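PDB 2QDR: uncharacterized protein from Nostoc punctiforme, which is of unknown function but has the double-stranded beta-helix fold of the cupins and is a putative dioxygenase. Local coordinates for residues Tyr238-Cys249 / Thr275-Asp286. Residues are numbered along the deposited sequence; the frame is centred on the assembly and turned at random.
Sequences YNEEGYCLTGYC and TDDGGLFFVRVD
Y248 and T275 hold the corner end of this antiparallel pair. The hydroxyl OG1 of T275 sits over the centre of the Y248 ring, 3.6 Å above its plane, and donates to Y248 O (2.8 Å); the same OG1 accepts from G278 N, an ST motif that shapes the turn 275-278. With chi1 at 82°, CG of Y248 lies between its backbone N and carbonyl carbon, which brings the ring back across the turn: D276 N donates to Y248 OH at 2.9 Å, and D277 CG meets the ring edge in plane. A leucine in place of Y248 would probably leave D276 N without this acceptor and T275 without the aromatic face it rests on.

Along strands 240-245 and 279-285 the backbone ladder is regular until L245 and T246 both face L280, a classic beta bulge. G242 and V283 form an antiparallel non-hydrogen-bonded pair. Beside the bulge, C244 SG makes an oblique sulfur-aromatic contact with the F281 ring, 3.9 Å from CE2, and C249 CB packs on CZ. On the other face E241 and R284 run side by side; R284 NH2 reaches E241 OE2 at 2.9 Å in a salt bridge, carboxylate and guanidinium planes 76° apart. Y261 holds the other carboxylate oxygen, and E114 pairs with R284. At the far end D286 takes N239 N on OD1 and N239 ND2 on OD2.

Against this buried stretch of F281, F282, E241 and R284, the corner is more open and meets the second subunit, whose K131 forms a salt bridge with D276; E240, beside V285, is also partly exposed. Within the seven-stranded antiparallel sheet of this cupin-type double-stranded beta-helix, strand 260-264 flanks 240-245 and strand 218-224 flanks 279-285, while F282 packs on strand 154-160 of the neighbouring sheet.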
# COMPACT_ATOMS: atom_id res chain seq x y z
N TYR A 238 28.50 -3.25 15.74
CA TYR A 238 28.35 -4.66 15.41
C TYR A 238 29.52 -5.09 14.55
O TYR A 238 30.24 -4.24 14.02
CB TYR A 238 27.03 -4.89 14.65
CG TYR A 238 26.85 -4.00 13.43
CD1 TYR A 238 27.31 -4.41 12.17
CD2 TYR A 238 26.23 -2.76 13.52
CE1 TYR A 238 27.16 -3.60 11.06
CE2 TYR A 238 26.08 -1.95 12.40
CZ TYR A 238 26.54 -2.38 11.17
OH TYR A 238 26.38 -1.58 10.06
N ASN A 239 29.74 -6.40 14.41
CA ASN A 239 30.81 -6.92 13.57
C ASN A 239 30.28 -7.16 12.18
O ASN A 239 29.16 -7.65 12.03
CB ASN A 239 31.39 -8.22 14.11
CG ASN A 239 32.05 -8.06 15.45
OD1 ASN A 239 32.87 -7.16 15.66
ND2 ASN A 239 31.76 -8.98 16.36
N GLU A 240 31.08 -6.81 11.17
CA GLU A 240 30.75 -6.97 9.76
C GLU A 240 32.00 -7.28 8.94
O GLU A 240 33.09 -6.78 9.24
CB GLU A 240 30.12 -5.69 9.20
CG GLU A 240 29.87 -5.65 7.65
CD GLU A 240 29.38 -4.29 7.14
OE1 GLU A 240 28.90 -3.46 7.95
OE2 GLU A 240 29.47 -4.04 5.92
N GLU A 241 31.84 -8.13 7.93
CA GLU A 241 32.92 -8.44 7.01
C GLU A 241 32.27 -8.56 5.66
O GLU A 241 31.06 -8.75 5.58
CB GLU A 241 33.68 -9.72 7.34
CG GLU A 241 32.92 -11.03 7.19
CD GLU A 241 33.82 -12.26 7.35
OE1 GLU A 241 34.92 -12.18 7.93
OE2 GLU A 241 33.42 -13.33 6.88
N GLY A 242 33.06 -8.46 4.61
CA GLY A 242 32.52 -8.60 3.27
C GLY A 242 33.56 -8.72 2.19
O GLY A 242 34.74 -8.43 2.44
N TYR A 243 33.12 -9.14 1.01
CA TYR A 243 33.99 -9.34 -0.14
C TYR A 243 33.33 -8.72 -1.36
O TYR A 243 32.13 -8.91 -1.56
CB TYR A 243 34.17 -10.83 -0.34
CG TYR A 243 35.24 -11.26 -1.31
CD1 TYR A 243 34.98 -11.41 -2.66
CD2 TYR A 243 36.51 -11.59 -0.85
CE1 TYR A 243 35.97 -11.85 -3.53
CE2 TYR A 243 37.50 -12.04 -1.71
CZ TYR A 243 37.23 -12.17 -3.05
OH TYR A 243 38.23 -12.60 -3.90
N CYS A 244 34.10 -7.97 -2.14
CA CYS A 244 33.59 -7.32 -3.34
C CYS A 244 33.67 -8.27 -4.54
O CYS A 244 34.77 -8.68 -4.91
CB CYS A 244 34.37 -6.05 -3.64
SG CYS A 244 33.89 -5.33 -5.23
N LEU A 245 32.53 -8.55 -5.14
CA LEU A 245 32.42 -9.48 -6.27
C LEU A 245 32.48 -8.79 -7.63
O LEU A 245 32.97 -9.39 -8.58
CB LEU A 245 31.12 -10.28 -6.13
CG LEU A 245 31.00 -11.12 -4.83
CD1 LEU A 245 29.59 -11.66 -4.61
CD2 LEU A 245 32.02 -12.26 -4.79
N THR A 246 31.98 -7.57 -7.72
CA THR A 246 32.03 -6.82 -8.97
C THR A 246 31.83 -5.32 -8.69
O THR A 246 31.29 -4.94 -7.65
CB THR A 246 31.01 -7.38 -10.01
OG1 THR A 246 31.39 -6.96 -11.32
CG2 THR A 246 29.59 -6.95 -9.72
N GLY A 247 32.29 -4.48 -9.62
CA GLY A 247 32.16 -3.03 -9.49
C GLY A 247 33.10 -2.47 -8.45
O GLY A 247 34.16 -3.06 -8.19
N TYR A 248 32.74 -1.32 -7.87
CA TYR A 248 33.56 -0.70 -6.83
C TYR A 248 32.78 0.16 -5.88
O TYR A 248 31.62 0.48 -6.11
CB TYR A 248 34.64 0.23 -7.43
CG TYR A 248 34.20 1.64 -7.82
CD1 TYR A 248 33.69 1.92 -9.10
CD2 TYR A 248 34.33 2.72 -6.93
CE1 TYR A 248 33.31 3.20 -9.45
CE2 TYR A 248 33.94 4.00 -7.28
CZ TYR A 248 33.43 4.23 -8.55
OH TYR A 248 33.04 5.49 -8.93
N CYS A 249 33.46 0.56 -4.81
CA CYS A 249 32.90 1.47 -3.83
C CYS A 249 34.02 2.17 -3.07
O CYS A 249 34.83 1.52 -2.41
CB CYS A 249 31.97 0.79 -2.85
SG CYS A 249 31.25 2.00 -1.72
N THR A 275 30.16 5.70 -5.03
CA THR A 275 30.42 4.88 -6.22
C THR A 275 29.52 5.31 -7.37
O THR A 275 28.30 5.31 -7.26
CB THR A 275 30.28 3.36 -5.97
OG1 THR A 275 30.31 2.68 -7.23
CG2 THR A 275 28.99 2.98 -5.26
N ASP A 276 30.15 5.72 -8.47
CA ASP A 276 29.44 6.15 -9.66
C ASP A 276 29.01 4.96 -10.51
O ASP A 276 28.07 5.09 -11.29
CB ASP A 276 30.31 7.09 -10.50
CG ASP A 276 30.64 8.40 -9.80
OD1 ASP A 276 29.86 8.85 -8.92
OD2 ASP A 276 31.66 9.00 -10.16
N ASP A 277 29.67 3.81 -10.36
CA ASP A 277 29.38 2.59 -11.12
C ASP A 277 28.48 1.59 -10.41
O ASP A 277 27.74 0.85 -11.07
CB ASP A 277 30.70 1.88 -11.50
CG ASP A 277 31.58 2.71 -12.44
OD1 ASP A 277 31.21 3.85 -12.81
OD2 ASP A 277 32.68 2.23 -12.78
N GLY A 278 28.56 1.53 -9.08
CA GLY A 278 27.78 0.59 -8.29
C GLY A 278 28.58 -0.70 -8.16
O GLY A 278 29.76 -0.73 -8.52
N GLY A 279 27.95 -1.75 -7.62
CA GLY A 279 28.64 -3.04 -7.46
C GLY A 279 27.85 -4.10 -6.71
O GLY A 279 26.76 -3.84 -6.21
N LEU A 280 28.44 -5.30 -6.66
CA LEU A 280 27.86 -6.46 -5.98
C LEU A 280 28.83 -6.83 -4.87
O LEU A 280 30.04 -6.92 -5.11
CB LEU A 280 27.66 -7.64 -6.91
CG LEU A 280 27.04 -8.92 -6.34
CD1 LEU A 280 25.69 -8.67 -5.71
CD2 LEU A 280 26.93 -9.99 -7.44
N PHE A 281 28.30 -7.07 -3.67
CA PHE A 281 29.10 -7.37 -2.49
C PHE A 281 28.55 -8.48 -1.61
O PHE A 281 27.38 -8.47 -1.29
CB PHE A 281 29.13 -6.12 -1.61
CG PHE A 281 29.63 -4.88 -2.31
CD1 PHE A 281 28.73 -4.03 -2.95
CD2 PHE A 281 30.98 -4.55 -2.31
CE1 PHE A 281 29.19 -2.89 -3.60
CE2 PHE A 281 31.42 -3.42 -2.94
CZ PHE A 281 30.52 -2.59 -3.59
N PHE A 282 29.41 -9.42 -1.20
CA PHE A 282 29.04 -10.49 -0.29
C PHE A 282 29.25 -9.88 1.08
O PHE A 282 30.35 -9.40 1.36
CB PHE A 282 29.92 -11.72 -0.46
CG PHE A 282 29.65 -12.82 0.54
CD1 PHE A 282 28.72 -13.81 0.27
CD2 PHE A 282 30.37 -12.90 1.73
CE1 PHE A 282 28.48 -14.85 1.18
CE2 PHE A 282 30.14 -13.94 2.65
CZ PHE A 282 29.19 -14.91 2.37
N VAL A 283 28.22 -9.87 1.93
CA VAL A 283 28.32 -9.26 3.25
C VAL A 283 27.84 -10.22 4.32
O VAL A 283 26.92 -11.01 4.08
CB VAL A 283 27.46 -7.98 3.34
CG1 VAL A 283 27.67 -7.27 4.69
CG2 VAL A 283 27.79 -7.05 2.19
N ARG A 284 28.44 -10.12 5.51
CA ARG A 284 28.07 -10.97 6.62
C ARG A 284 28.13 -10.10 7.90
O ARG A 284 29.15 -9.49 8.18
CB ARG A 284 28.99 -12.19 6.59
CG ARG A 284 28.54 -13.30 7.45
CD ARG A 284 29.06 -14.66 6.99
NE ARG A 284 30.49 -14.88 7.18
CZ ARG A 284 31.06 -15.56 8.18
NH1 ARG A 284 30.36 -16.12 9.16
NH2 ARG A 284 32.38 -15.70 8.21
N VAL A 285 27.01 -10.02 8.64
CA VAL A 285 26.85 -9.19 9.86
C VAL A 285 26.26 -9.99 11.01
O VAL A 285 25.27 -10.68 10.81
CB VAL A 285 25.94 -7.96 9.54
CG1 VAL A 285 25.67 -7.10 10.78
CG2 VAL A 285 26.56 -7.09 8.47
N ASP A 286 26.81 -9.84 12.22
CA ASP A 286 26.35 -10.62 13.41
C ASP A 286 25.34 -9.91 14.33
O ASP A 286 25.28 -10.21 15.52
CB ASP A 286 27.56 -11.13 14.23
CG ASP A 286 28.29 -10.03 15.03
OD1 ASP A 286 28.08 -8.82 14.83
OD2 ASP A 286 29.10 -10.42 15.91